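Local coordinates for protein ancestral congerin Con-anc (PDB 3AJY) that probably binds beta-galactosides as a fish galectin, a reconstructed ancestor of the congerins that holds a galactose-glucose sugar in its pocket, at residues F12-F17 against K114-N119; F31-G36 against L46-N51; S41-L46 against N95-E100; Q73-F78 against H105-P110. One frame throughout, in Å; residues are numbered along the deposited sequence.

Contact 1: residues F12-F17 against K114-N119; sequences FKVGKF and KKEALN
At the edge of the six-stranded sheet of the galectin beta sandwich, Phe12 and Lys13 run antiparallel to Ala117 and Leu118, and the short ladder illustrates how a terminal strand can be held by very few bonds. The amide of Leu118 gives a nearly straight bond to the carbonyl of Phe12, N to O 2.9 Å. Two residues on, Val14 N reaches Glu116 O at 3.0 Å, more bent, at 142°. Between them Lys13 and Ala117 form a non-hydrogen-bonded pair whose CA atoms stand 4.1 Å apart, close enough for Lys13 CA to make a CA-H...O contact with Glu116 O. On the buried face the side chains of Phe12 and Leu118 lie side by side and point the same way. With CG anti to the backbone N (chi1 -174°), the Phe12 ring brings its CE2 to 4.1 Å from Leu118 CD1, an oblique approach, while Phe92 meets the same ring edge-to-face from the opposing sheet. At the outer end Val14 CG2 lies 3.7 Å from Glu116 OE1, a methyl beside a carboxylate oxygen. Val14 itself lies within a type II turn from Lys13 to Lys16, closed by Lys16 N on Lys13 O. Two backbone bonds thus set the register of this edge, and the buried Phe12-Leu118 packing adds apolar cohesion beneath it, while Lys13 and Glu116 are exposed.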
# COMPACT_ATOMS: atom_id res chain seq x y z
N PHE A 12 -4.27 -8.82 -4.07
CA PHE A 12 -4.11 -8.48 -5.49
C PHE A 12 -4.36 -9.73 -6.30
O PHE A 12 -3.43 -10.50 -6.60
CB PHE A 12 -2.74 -7.82 -5.79
CG PHE A 12 -2.58 -7.31 -7.22
CD1 PHE A 12 -3.69 -6.89 -7.97
CD2 PHE A 12 -1.30 -7.23 -7.80
CE1 PHE A 12 -3.55 -6.40 -9.27
CE2 PHE A 12 -1.14 -6.74 -9.12
CZ PHE A 12 -2.28 -6.33 -9.86
N LYS A 13 -5.63 -9.96 -6.60
CA LYS A 13 -6.07 -11.17 -7.26
C LYS A 13 -6.76 -10.80 -8.57
O LYS A 13 -6.96 -9.62 -8.84
CB LYS A 13 -6.99 -11.98 -6.33
CG LYS A 13 -8.32 -11.29 -5.98
CD LYS A 13 -9.16 -12.22 -5.11
CE LYS A 13 -10.41 -11.52 -4.59
NZ LYS A 13 -10.95 -12.30 -3.43
N VAL A 14 -7.09 -11.79 -9.40
CA VAL A 14 -7.77 -11.53 -10.69
C VAL A 14 -8.99 -10.61 -10.48
O VAL A 14 -9.81 -10.85 -9.58
CB VAL A 14 -8.18 -12.86 -11.41
CG1 VAL A 14 -9.00 -12.58 -12.69
CG2 VAL A 14 -6.96 -13.70 -11.72
N GLY A 15 -9.10 -9.56 -11.29
CA GLY A 15 -10.20 -8.61 -11.19
C GLY A 15 -9.95 -7.42 -10.28
O GLY A 15 -10.74 -6.47 -10.26
N LYS A 16 -8.87 -7.46 -9.49
CA LYS A 16 -8.49 -6.31 -8.67
C LYS A 16 -7.57 -5.39 -9.46
O LYS A 16 -6.84 -5.85 -10.34
CB LYS A 16 -7.84 -6.75 -7.35
CG LYS A 16 -8.83 -7.45 -6.39
CD LYS A 16 -9.85 -6.45 -5.82
CE LYS A 16 -11.08 -7.15 -5.27
NZ LYS A 16 -11.90 -6.16 -4.53
N PHE A 17 -7.62 -4.10 -9.16
CA PHE A 17 -6.84 -3.09 -9.86
C PHE A 17 -5.82 -2.46 -8.93
O PHE A 17 -6.19 -1.87 -7.91
CB PHE A 17 -7.77 -2.01 -10.44
CG PHE A 17 -8.64 -2.49 -11.55
CD1 PHE A 17 -9.76 -3.29 -11.29
CD2 PHE A 17 -8.36 -2.14 -12.87
CE1 PHE A 17 -10.57 -3.73 -12.33
CE2 PHE A 17 -9.17 -2.59 -13.92
CZ PHE A 17 -10.28 -3.38 -13.64
N LYS A 114 0.76 -18.26 -14.77
CA LYS A 114 -0.65 -18.56 -14.53
C LYS A 114 -1.04 -18.25 -13.09
O LYS A 114 -1.73 -19.03 -12.43
CB LYS A 114 -0.93 -20.03 -14.88
CG LYS A 114 -0.61 -20.35 -16.35
CD LYS A 114 -0.86 -21.80 -16.72
CE LYS A 114 -0.72 -21.99 -18.23
NZ LYS A 114 -1.61 -23.05 -18.79
N LYS A 115 -0.56 -17.11 -12.61
CA LYS A 115 -0.83 -16.66 -11.25
C LYS A 115 -2.26 -16.09 -11.16
O LYS A 115 -2.73 -15.46 -12.10
CB LYS A 115 0.21 -15.62 -10.83
CG LYS A 115 1.60 -16.23 -10.58
CD LYS A 115 1.54 -17.22 -9.42
CE LYS A 115 2.75 -18.14 -9.38
NZ LYS A 115 3.99 -17.42 -8.98
N GLU A 116 -2.92 -16.35 -10.04
CA GLU A 116 -4.27 -15.89 -9.74
C GLU A 116 -4.24 -14.78 -8.69
O GLU A 116 -5.21 -14.03 -8.54
CB GLU A 116 -5.11 -17.07 -9.24
CG GLU A 116 -5.39 -18.13 -10.31
CD GLU A 116 -6.86 -18.18 -10.76
OE1 GLU A 116 -7.59 -17.17 -10.63
OE2 GLU A 116 -7.28 -19.27 -11.25
N ALA A 117 -3.12 -14.70 -7.97
CA ALA A 117 -2.91 -13.71 -6.94
C ALA A 117 -1.42 -13.43 -6.81
O ALA A 117 -0.60 -14.36 -6.91
CB ALA A 117 -3.46 -14.21 -5.62
N LEU A 118 -1.07 -12.16 -6.58
CA LEU A 118 0.33 -11.73 -6.38
C LEU A 118 0.53 -11.10 -5.01
O LEU A 118 -0.28 -10.28 -4.59
CB LEU A 118 0.78 -10.75 -7.47
CG LEU A 118 0.57 -11.23 -8.92
CD1 LEU A 118 0.95 -10.13 -9.89
CD2 LEU A 118 1.33 -12.52 -9.20
N ASN A 119 1.62 -11.47 -4.32
CA ASN A 119 1.82 -11.06 -2.93
C ASN A 119 2.97 -10.08 -2.69
O ASN A 119 3.22 -9.67 -1.55
CB ASN A 119 1.98 -12.28 -2.02
CG ASN A 119 0.75 -13.16 -2.00
OD1 ASN A 119 -0.25 -12.87 -1.30
ND2 ASN A 119 0.80 -14.26 -2.77
O HOH W 1 -1.93 -9.90 -2.87

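Contact 2: residues F31-G36 against L46-N51; sequences FSINVG and LDHRFN. With BGC (beta-D-glucopyranose), chain C; GAL (beta-D-galactopyranose), chain B.
Phe31 O is gripped twice by His48, once by its backbone and once by its ring. The amide N of His48 lies 2.7 Å from Phe31 O in a nearly straight bond, and His48 ND1 comes to 2.9 Å of the same oxygen from the opposite face of the carbonyl plane, 39° out of it. The oxygen lies close to the imidazole plane, and because a carbonyl oxygen can only accept, this bond implies a proton on ND1. The same ring makes an offset stack with the Phe31 phenyl, centroids 4.5 Å apart and planes at 21°, with ND1 over one face toward the rim. Phe31 can fold back over it because its CG sits between the backbone N and the carbonyl carbon (chi1 82°). Phe50 CE1 then touches the edge of the phenyl. Further along the hairpin, Ile33 and Leu46 exchange two backbone bonds. The other face of this pair of strands is polar. A water joins Ser32 OG to Asp47 OD1, while Asp47 OD2 uses its anti lone pair for Arg49 NH1, 3.0 Å away in the guanidinium plane, and also meets Arg30. Arg49 NH2 donates an almost straight bond to O3 of the glucose. The hairpin therefore has two chemistries: aromatic stacking inward, and outward a carboxylate that, with Asp55, helps orient Arg49 toward the sugar and probably offsets its charge.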
# COMPACT_ATOMS: atom_id res chain seq x y z
N PHE A 31 13.08 3.43 -14.19
CA PHE A 31 12.45 2.98 -12.97
C PHE A 31 11.50 1.85 -13.31
O PHE A 31 10.96 1.80 -14.43
CB PHE A 31 11.78 4.14 -12.20
CG PHE A 31 10.41 4.49 -12.70
CD1 PHE A 31 10.25 5.29 -13.82
CD2 PHE A 31 9.27 4.04 -12.03
CE1 PHE A 31 8.97 5.63 -14.29
CE2 PHE A 31 8.00 4.37 -12.48
CZ PHE A 31 7.85 5.16 -13.61
N SER A 32 11.29 0.93 -12.36
CA SER A 32 10.47 -0.25 -12.60
C SER A 32 9.41 -0.46 -11.55
O SER A 32 9.54 -0.05 -10.40
CB SER A 32 11.33 -1.52 -12.73
OG SER A 32 12.03 -1.78 -11.53
N ILE A 33 8.30 -1.06 -11.99
CA ILE A 33 7.28 -1.57 -11.12
C ILE A 33 7.37 -3.07 -11.25
O ILE A 33 7.47 -3.58 -12.35
CB ILE A 33 5.87 -1.05 -11.53
CG1 ILE A 33 5.83 0.49 -11.43
CG2 ILE A 33 4.77 -1.72 -10.70
CD1 ILE A 33 6.29 1.07 -10.04
N ASN A 34 7.38 -3.77 -10.12
CA ASN A 34 7.55 -5.21 -10.09
C ASN A 34 6.48 -5.89 -9.25
O ASN A 34 6.27 -5.53 -8.09
CB ASN A 34 8.93 -5.56 -9.53
CG ASN A 34 10.02 -4.81 -10.22
OD1 ASN A 34 10.37 -5.12 -11.37
ND2 ASN A 34 10.58 -3.82 -9.55
N VAL A 35 5.81 -6.87 -9.82
CA VAL A 35 4.82 -7.61 -9.07
C VAL A 35 5.01 -9.11 -9.25
O VAL A 35 5.24 -9.57 -10.36
CB VAL A 35 3.39 -7.14 -9.41
CG1 VAL A 35 3.20 -5.67 -9.00
CG2 VAL A 35 3.11 -7.27 -10.89
N GLY A 36 4.94 -9.85 -8.15
CA GLY A 36 5.09 -11.29 -8.20
C GLY A 36 5.03 -11.91 -6.83
O GLY A 36 4.12 -11.64 -6.05
N LEU A 46 8.01 -4.09 -15.00
CA LEU A 46 7.71 -3.04 -15.93
C LEU A 46 8.79 -1.96 -15.82
O LEU A 46 8.73 -1.11 -14.93
CB LEU A 46 6.29 -2.52 -15.62
CG LEU A 46 5.57 -1.48 -16.45
CD1 LEU A 46 5.17 -2.05 -17.82
CD2 LEU A 46 4.32 -1.03 -15.66
N ASP A 47 9.77 -1.99 -16.71
CA ASP A 47 10.95 -1.11 -16.61
C ASP A 47 10.83 0.03 -17.61
O ASP A 47 10.79 -0.19 -18.82
CB ASP A 47 12.24 -1.91 -16.88
CG ASP A 47 13.49 -1.28 -16.23
OD1 ASP A 47 13.35 -0.53 -15.25
OD2 ASP A 47 14.62 -1.57 -16.69
N HIS A 48 10.74 1.25 -17.09
CA HIS A 48 10.61 2.45 -17.92
C HIS A 48 11.96 3.08 -18.08
O HIS A 48 12.48 3.72 -17.16
CB HIS A 48 9.64 3.44 -17.29
CG HIS A 48 8.38 2.79 -16.81
ND1 HIS A 48 8.28 2.17 -15.58
CD2 HIS A 48 7.18 2.63 -17.42
CE1 HIS A 48 7.06 1.68 -15.44
NE2 HIS A 48 6.37 1.95 -16.54
N ARG A 49 12.54 2.87 -19.24
CA ARG A 49 13.92 3.23 -19.48
C ARG A 49 13.99 4.51 -20.29
O ARG A 49 13.71 4.52 -21.50
CB ARG A 49 14.66 2.08 -20.17
CG ARG A 49 14.14 0.74 -19.78
CD ARG A 49 15.14 -0.23 -19.23
NE ARG A 49 15.72 -1.08 -20.24
CZ ARG A 49 16.10 -2.36 -20.08
NH1 ARG A 49 15.91 -3.04 -18.96
NH2 ARG A 49 16.66 -2.98 -21.11
N PHE A 50 14.34 5.60 -19.62
CA PHE A 50 14.65 6.84 -20.29
C PHE A 50 15.91 6.63 -21.13
O PHE A 50 15.97 7.00 -22.30
CB PHE A 50 14.86 7.94 -19.27
CG PHE A 50 13.68 8.15 -18.36
CD1 PHE A 50 13.56 7.45 -17.16
CD2 PHE A 50 12.67 9.04 -18.72
CE1 PHE A 50 12.47 7.64 -16.33
CE2 PHE A 50 11.57 9.23 -17.89
CZ PHE A 50 11.46 8.53 -16.70
N ASN A 51 16.92 6.02 -20.51
CA ASN A 51 18.22 5.87 -21.14
C ASN A 51 18.90 4.70 -20.46
O ASN A 51 19.43 4.86 -19.36
CB ASN A 51 19.02 7.18 -20.95
CG ASN A 51 20.49 7.04 -21.35
OD1 ASN A 51 20.82 6.56 -22.44
ND2 ASN A 51 21.38 7.49 -20.47
C2 BGC C . 19.12 -6.44 -22.35
C3 BGC C . 18.76 -5.75 -21.04
C4 BGC C . 19.21 -6.56 -19.81
C5 BGC C . 20.69 -6.93 -20.00
C6 BGC C . 21.34 -7.74 -18.88
C1 BGC C . 20.60 -6.79 -22.31
O1 BGC C . 20.92 -7.50 -23.47
O2 BGC C . 18.86 -5.57 -23.43
O3 BGC C . 17.37 -5.56 -21.05
O4 BGC C . 19.08 -5.74 -18.67
O5 BGC C . 20.82 -7.64 -21.20
O6 BGC C . 20.57 -8.91 -18.72
C1 GAL B . 18.28 -6.34 -17.64
C2 GAL B . 18.43 -5.44 -16.42
C3 GAL B . 17.52 -5.92 -15.28
C4 GAL B . 16.09 -6.10 -15.80
C5 GAL B . 16.08 -7.02 -17.03
C6 GAL B . 14.67 -7.25 -17.61
O2 GAL B . 19.77 -5.44 -15.99
O3 GAL B . 17.56 -4.95 -14.25
O4 GAL B . 15.54 -4.84 -16.12
O5 GAL B . 16.92 -6.49 -18.03
O6 GAL B . 14.74 -8.19 -18.67
O HOH W 2 14.43 -0.86 -12.66

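Contact 3: residues S41-L46 against N95-E100; sequences SLSLHL and NKFYIE. With GAL (beta-D-galactopyranose), chain B.
Packing against an aromatic face comes first here: Leu44 CG lies over one face of the Phe97 ring, 4.2 Å from Phe97 CG and displaced toward the rim, the two side chains sliding past each other in opposite directions. Ser43 also touches this ring, through its methylene, with CB 3.5 Å from Phe97 CZ in an oblique approach. Aliphatic contacts make up the second group. Leu44 and Ile99 reach toward each other tip to tip, CD1 to CG1 at 3.9 Å. Leu46 instead passes alongside Ile99, its CD2 standing 3.8 Å from Ile99 CG2. Ile99 serves both leucines by its branching: with CG1 beside the backbone N (chi1 -57°), that arm meets Leu44 while CG2 meets Leu46. The polar interaction lies on the other side of the strand, where His45 NE2 is hydrogen-bonded to O4 of the galactose at 2.8 Å, the sugar oxygen at the edge of the imidazole; Asn34 OD1 holds ND1 of the same ring. Ser43 and Leu44 both face Val35, a classic beta bulge that puts two successive side chains toward the interior before the regular strand resumes. Strands 44-46 and 96-100 lie 10.3 Å apart at closest approach and 26° from parallel, the face-to-face packing of a beta sandwich, here the galectin jelly roll, with the galactose site on the outer surface of one sheet.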
# COMPACT_ATOMS: atom_id res chain seq x y z
N SER A 41 11.32 -13.29 -8.04
CA SER A 41 10.29 -14.15 -8.63
C SER A 41 9.09 -13.28 -9.01
O SER A 41 8.20 -13.04 -8.19
CB SER A 41 9.90 -15.26 -7.66
OG SER A 41 9.06 -16.21 -8.29
N LEU A 42 9.09 -12.82 -10.25
CA LEU A 42 8.20 -11.76 -10.67
C LEU A 42 7.41 -12.21 -11.86
O LEU A 42 7.97 -12.78 -12.80
CB LEU A 42 8.99 -10.51 -11.06
CG LEU A 42 9.96 -9.84 -10.08
CD1 LEU A 42 10.63 -8.68 -10.80
CD2 LEU A 42 9.22 -9.35 -8.83
N SER A 43 6.10 -11.96 -11.80
CA SER A 43 5.22 -12.14 -12.94
C SER A 43 5.31 -10.99 -13.92
O SER A 43 5.13 -11.18 -15.14
CB SER A 43 3.77 -12.32 -12.48
OG SER A 43 3.57 -13.64 -11.99
N LEU A 44 5.55 -9.78 -13.40
CA LEU A 44 5.60 -8.58 -14.24
C LEU A 44 6.66 -7.64 -13.72
O LEU A 44 6.58 -7.20 -12.58
CB LEU A 44 4.26 -7.81 -14.23
CG LEU A 44 3.74 -7.03 -15.45
CD1 LEU A 44 2.88 -5.83 -15.02
CD2 LEU A 44 4.79 -6.60 -16.46
N HIS A 45 7.63 -7.34 -14.57
CA HIS A 45 8.64 -6.33 -14.30
C HIS A 45 8.40 -5.30 -15.40
O HIS A 45 8.55 -5.59 -16.58
CB HIS A 45 10.02 -6.97 -14.41
CG HIS A 45 11.16 -6.01 -14.61
ND1 HIS A 45 11.62 -5.19 -13.60
CD2 HIS A 45 11.98 -5.81 -15.67
CE1 HIS A 45 12.67 -4.50 -14.05
NE2 HIS A 45 12.90 -4.85 -15.30
N LEU A 46 8.01 -4.09 -15.00
CA LEU A 46 7.71 -3.04 -15.93
C LEU A 46 8.79 -1.96 -15.82
O LEU A 46 8.73 -1.11 -14.93
CB LEU A 46 6.29 -2.52 -15.62
CG LEU A 46 5.57 -1.48 -16.45
CD1 LEU A 46 5.17 -2.05 -17.82
CD2 LEU A 46 4.32 -1.03 -15.66
N ASN A 95 -4.61 -15.23 -18.11
CA ASN A 95 -3.86 -15.21 -19.36
C ASN A 95 -2.93 -14.00 -19.52
O ASN A 95 -1.81 -14.13 -20.03
CB ASN A 95 -4.81 -15.30 -20.56
CG ASN A 95 -5.61 -16.60 -20.58
OD1 ASN A 95 -5.05 -17.70 -20.44
ND2 ASN A 95 -6.91 -16.48 -20.75
N LYS A 96 -3.42 -12.83 -19.11
CA LYS A 96 -2.73 -11.57 -19.40
C LYS A 96 -2.70 -10.59 -18.22
O LYS A 96 -3.56 -10.62 -17.35
CB LYS A 96 -3.40 -10.89 -20.59
CG LYS A 96 -3.20 -11.62 -21.91
CD LYS A 96 -3.41 -10.70 -23.09
CE LYS A 96 -4.74 -10.97 -23.80
NZ LYS A 96 -4.63 -10.58 -25.26
N PHE A 97 -1.68 -9.74 -18.21
CA PHE A 97 -1.67 -8.53 -17.39
C PHE A 97 -2.13 -7.39 -18.28
O PHE A 97 -1.79 -7.36 -19.46
CB PHE A 97 -0.26 -8.23 -16.85
CG PHE A 97 0.13 -9.11 -15.71
CD1 PHE A 97 -0.22 -8.78 -14.40
CD2 PHE A 97 0.80 -10.31 -15.94
CE1 PHE A 97 0.10 -9.61 -13.34
CE2 PHE A 97 1.12 -11.15 -14.88
CZ PHE A 97 0.78 -10.80 -13.58
N TYR A 98 -2.90 -6.46 -17.72
CA TYR A 98 -3.34 -5.28 -18.47
C TYR A 98 -2.85 -4.04 -17.75
O TYR A 98 -3.22 -3.80 -16.60
CB TYR A 98 -4.85 -5.25 -18.59
CG TYR A 98 -5.42 -6.53 -19.14
CD1 TYR A 98 -5.71 -7.60 -18.29
CD2 TYR A 98 -5.64 -6.69 -20.50
CE1 TYR A 98 -6.24 -8.79 -18.80
CE2 TYR A 98 -6.16 -7.88 -21.01
CZ TYR A 98 -6.46 -8.92 -20.15
OH TYR A 98 -6.96 -10.10 -20.66
N ILE A 99 -2.01 -3.26 -18.42
CA ILE A 99 -1.33 -2.12 -17.81
C ILE A 99 -1.80 -0.80 -18.46
O ILE A 99 -1.72 -0.66 -19.68
CB ILE A 99 0.21 -2.24 -17.98
CG1 ILE A 99 0.74 -3.56 -17.39
CG2 ILE A 99 0.91 -1.05 -17.37
CD1 ILE A 99 1.22 -4.58 -18.41
N GLU A 100 -2.28 0.14 -17.65
CA GLU A 100 -2.64 1.49 -18.13
C GLU A 100 -1.73 2.57 -17.56
O GLU A 100 -1.59 2.72 -16.35
CB GLU A 100 -4.11 1.84 -17.84
CG GLU A 100 -4.54 3.20 -18.46
CD GLU A 100 -6.02 3.53 -18.25
OE1 GLU A 100 -6.62 3.05 -17.25
OE2 GLU A 100 -6.60 4.28 -19.08
C1 GAL B . 18.28 -6.34 -17.64
C2 GAL B . 18.43 -5.44 -16.42
C3 GAL B . 17.52 -5.92 -15.28
C4 GAL B . 16.09 -6.10 -15.80
C5 GAL B . 16.08 -7.02 -17.03
C6 GAL B . 14.67 -7.25 -17.61
O2 GAL B . 19.77 -5.44 -15.99
O3 GAL B . 17.56 -4.95 -14.25
O4 GAL B . 15.54 -4.84 -16.12
O5 GAL B . 16.92 -6.49 -18.03
O6 GAL B . 14.74 -8.19 -18.67

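Contact 4: residues Q73-F78 against H105-P110; sequences QRSKNF and HKLEFP
Over one face of the His105 ring lies the side-chain amide of Asn77, with CG 3.5 Å above the plane and centred on it, and with the amide and imidazole planes 24° apart. Asn77 CB adds a CH-pi contact to the same face, 4.0 Å from the ring centroid. Although the side chains cross obliquely, the small angle between the planes and the central position of CG make this a stack; Asn77 ND2 comes to 3.1 Å of the ring carbon His105 CD2. Asn77 owes part of its position to an ST turn, in which its backbone N donates to Ser75 OG. Ser75 OG in turn lies 3.5 Å from Leu107 CD2, set there by a first torsion that leaves the hydroxyl opposite the backbone N (chi1 162°). At the other end the Gln73 amide meets the Phe109 ring obliquely, its plane 72° from the ring, and the methylene Gln73 CG comes to 3.7 Å of Phe109 CE1. Gln73 NE2 lies beside the proline ring, 3.7 Å from Pro110 CD. A water donates to Gln73 OE1 and, weakly, to Glu108 O. On the outward side of strand 73-75, Arg74 turns to Glu72 and Asp55 beside the glycan. Polar side chains thus close this margin of the sandwich through one stacked amide, side-chain carbons and oblique approaches, with water serving the glutamine oxygen, as suits a contact near solvent.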
# COMPACT_ATOMS: atom_id res chain seq x y z
N GLN A 73 9.82 -8.02 -23.62
CA GLN A 73 8.95 -7.38 -24.60
C GLN A 73 9.16 -5.88 -24.46
O GLN A 73 9.52 -5.40 -23.37
CB GLN A 73 7.48 -7.73 -24.35
CG GLN A 73 7.22 -9.24 -24.37
CD GLN A 73 5.75 -9.62 -24.58
OE1 GLN A 73 4.83 -8.77 -24.54
NE2 GLN A 73 5.52 -10.92 -24.80
N ARG A 74 8.96 -5.15 -25.55
CA ARG A 74 9.24 -3.73 -25.55
C ARG A 74 8.10 -2.91 -26.10
O ARG A 74 7.34 -3.37 -26.96
CB ARG A 74 10.50 -3.43 -26.36
CG ARG A 74 11.76 -3.75 -25.59
CD ARG A 74 13.01 -3.44 -26.38
NE ARG A 74 14.20 -3.46 -25.51
CZ ARG A 74 14.72 -4.55 -24.96
NH1 ARG A 74 14.15 -5.74 -25.15
NH2 ARG A 74 15.81 -4.46 -24.20
N SER A 75 8.01 -1.68 -25.60
CA SER A 75 7.05 -0.73 -26.10
C SER A 75 7.66 0.68 -26.16
O SER A 75 8.39 1.09 -25.26
CB SER A 75 5.80 -0.73 -25.22
OG SER A 75 5.06 0.44 -25.43
N LYS A 76 7.31 1.41 -27.22
CA LYS A 76 7.78 2.79 -27.38
C LYS A 76 6.78 3.84 -26.86
O LYS A 76 7.05 5.05 -26.94
CB LYS A 76 8.15 3.05 -28.85
CG LYS A 76 9.41 2.31 -29.31
CD LYS A 76 10.68 3.02 -28.86
CE LYS A 76 11.93 2.37 -29.44
NZ LYS A 76 12.22 1.01 -28.87
N ASN A 77 5.65 3.38 -26.33
CA ASN A 77 4.73 4.23 -25.58
C ASN A 77 5.38 4.72 -24.30
O ASN A 77 5.50 3.96 -23.35
CB ASN A 77 3.48 3.44 -25.18
CG ASN A 77 2.47 3.34 -26.29
OD1 ASN A 77 2.73 3.76 -27.43
ND2 ASN A 77 1.29 2.77 -25.98
N PHE A 78 5.77 5.98 -24.26
CA PHE A 78 6.54 6.47 -23.13
C PHE A 78 6.10 7.85 -22.65
O PHE A 78 6.63 8.87 -23.12
CB PHE A 78 8.03 6.44 -23.49
CG PHE A 78 8.93 6.37 -22.31
CD1 PHE A 78 9.41 7.53 -21.71
CD2 PHE A 78 9.30 5.13 -21.78
CE1 PHE A 78 10.24 7.45 -20.61
CE2 PHE A 78 10.14 5.06 -20.69
CZ PHE A 78 10.60 6.22 -20.10
N HIS A 105 -2.24 5.40 -22.39
CA HIS A 105 -1.57 4.33 -23.12
C HIS A 105 -1.77 3.01 -22.39
O HIS A 105 -1.78 2.97 -21.16
CB HIS A 105 -0.07 4.60 -23.26
CG HIS A 105 0.28 5.48 -24.42
ND1 HIS A 105 1.23 6.47 -24.34
CD2 HIS A 105 -0.18 5.51 -25.70
CE1 HIS A 105 1.34 7.07 -25.51
NE2 HIS A 105 0.49 6.51 -26.35
N LYS A 106 -1.91 1.93 -23.16
CA LYS A 106 -2.19 0.63 -22.60
C LYS A 106 -1.24 -0.44 -23.14
O LYS A 106 -0.84 -0.41 -24.30
CB LYS A 106 -3.65 0.25 -22.83
CG LYS A 106 -4.58 0.94 -21.83
CD LYS A 106 -6.05 0.69 -22.13
CE LYS A 106 -6.94 1.33 -21.07
NZ LYS A 106 -8.22 1.79 -21.70
N LEU A 107 -0.87 -1.37 -22.26
CA LEU A 107 0.02 -2.47 -22.59
C LEU A 107 -0.57 -3.77 -22.10
O LEU A 107 -1.44 -3.78 -21.22
CB LEU A 107 1.39 -2.27 -21.93
CG LEU A 107 2.17 -0.98 -22.16
CD1 LEU A 107 3.57 -1.13 -21.57
CD2 LEU A 107 2.25 -0.67 -23.64
N GLU A 108 -0.08 -4.87 -22.66
CA GLU A 108 -0.44 -6.20 -22.21
C GLU A 108 0.80 -7.08 -22.15
O GLU A 108 1.75 -6.88 -22.90
CB GLU A 108 -1.48 -6.83 -23.15
CG GLU A 108 -2.77 -6.05 -23.23
CD GLU A 108 -3.81 -6.72 -24.13
OE1 GLU A 108 -4.97 -6.24 -24.12
OE2 GLU A 108 -3.46 -7.72 -24.82
N PHE A 109 0.77 -8.06 -21.26
CA PHE A 109 1.89 -8.95 -21.04
C PHE A 109 1.33 -10.28 -20.60
O PHE A 109 0.46 -10.32 -19.74
CB PHE A 109 2.84 -8.38 -19.96
CG PHE A 109 4.17 -9.11 -19.86
CD1 PHE A 109 5.13 -8.98 -20.85
CD2 PHE A 109 4.44 -9.91 -18.76
CE1 PHE A 109 6.35 -9.64 -20.76
CE2 PHE A 109 5.67 -10.59 -18.66
CZ PHE A 109 6.61 -10.46 -19.67
N PRO A 110 1.81 -11.37 -21.19
CA PRO A 110 1.40 -12.70 -20.74
C PRO A 110 1.55 -12.99 -19.24
O PRO A 110 2.55 -12.62 -18.62
CB PRO A 110 2.29 -13.65 -21.55
CG PRO A 110 3.36 -12.79 -22.19
CD PRO A 110 2.75 -11.43 -22.33
O HOH W 3 2.20 -9.23 -25.34

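From the N terminus, residues 12-17 leave the edge of the six-stranded sheet, and contact 1 closes only when the chain returns at 114-119, enclosing the other three contacts. Contact 2 closes early, as a local hairpin between strands 30-35 and 41-52. Contact 3 crosses it, since 41-46 fills the end of the hairpin loop and runs into the second segment of contact 2, sharing Leu46, yet packs against 95-100 in the opposing sheet. Contact 4, from 73-78 to 105-110, follows contact 2 in series and crosses contact 3. Contacts 1 and 2 thus join strands within one sheet, whereas contacts 3 and 4 tie the two sheets together, at the core and at one margin.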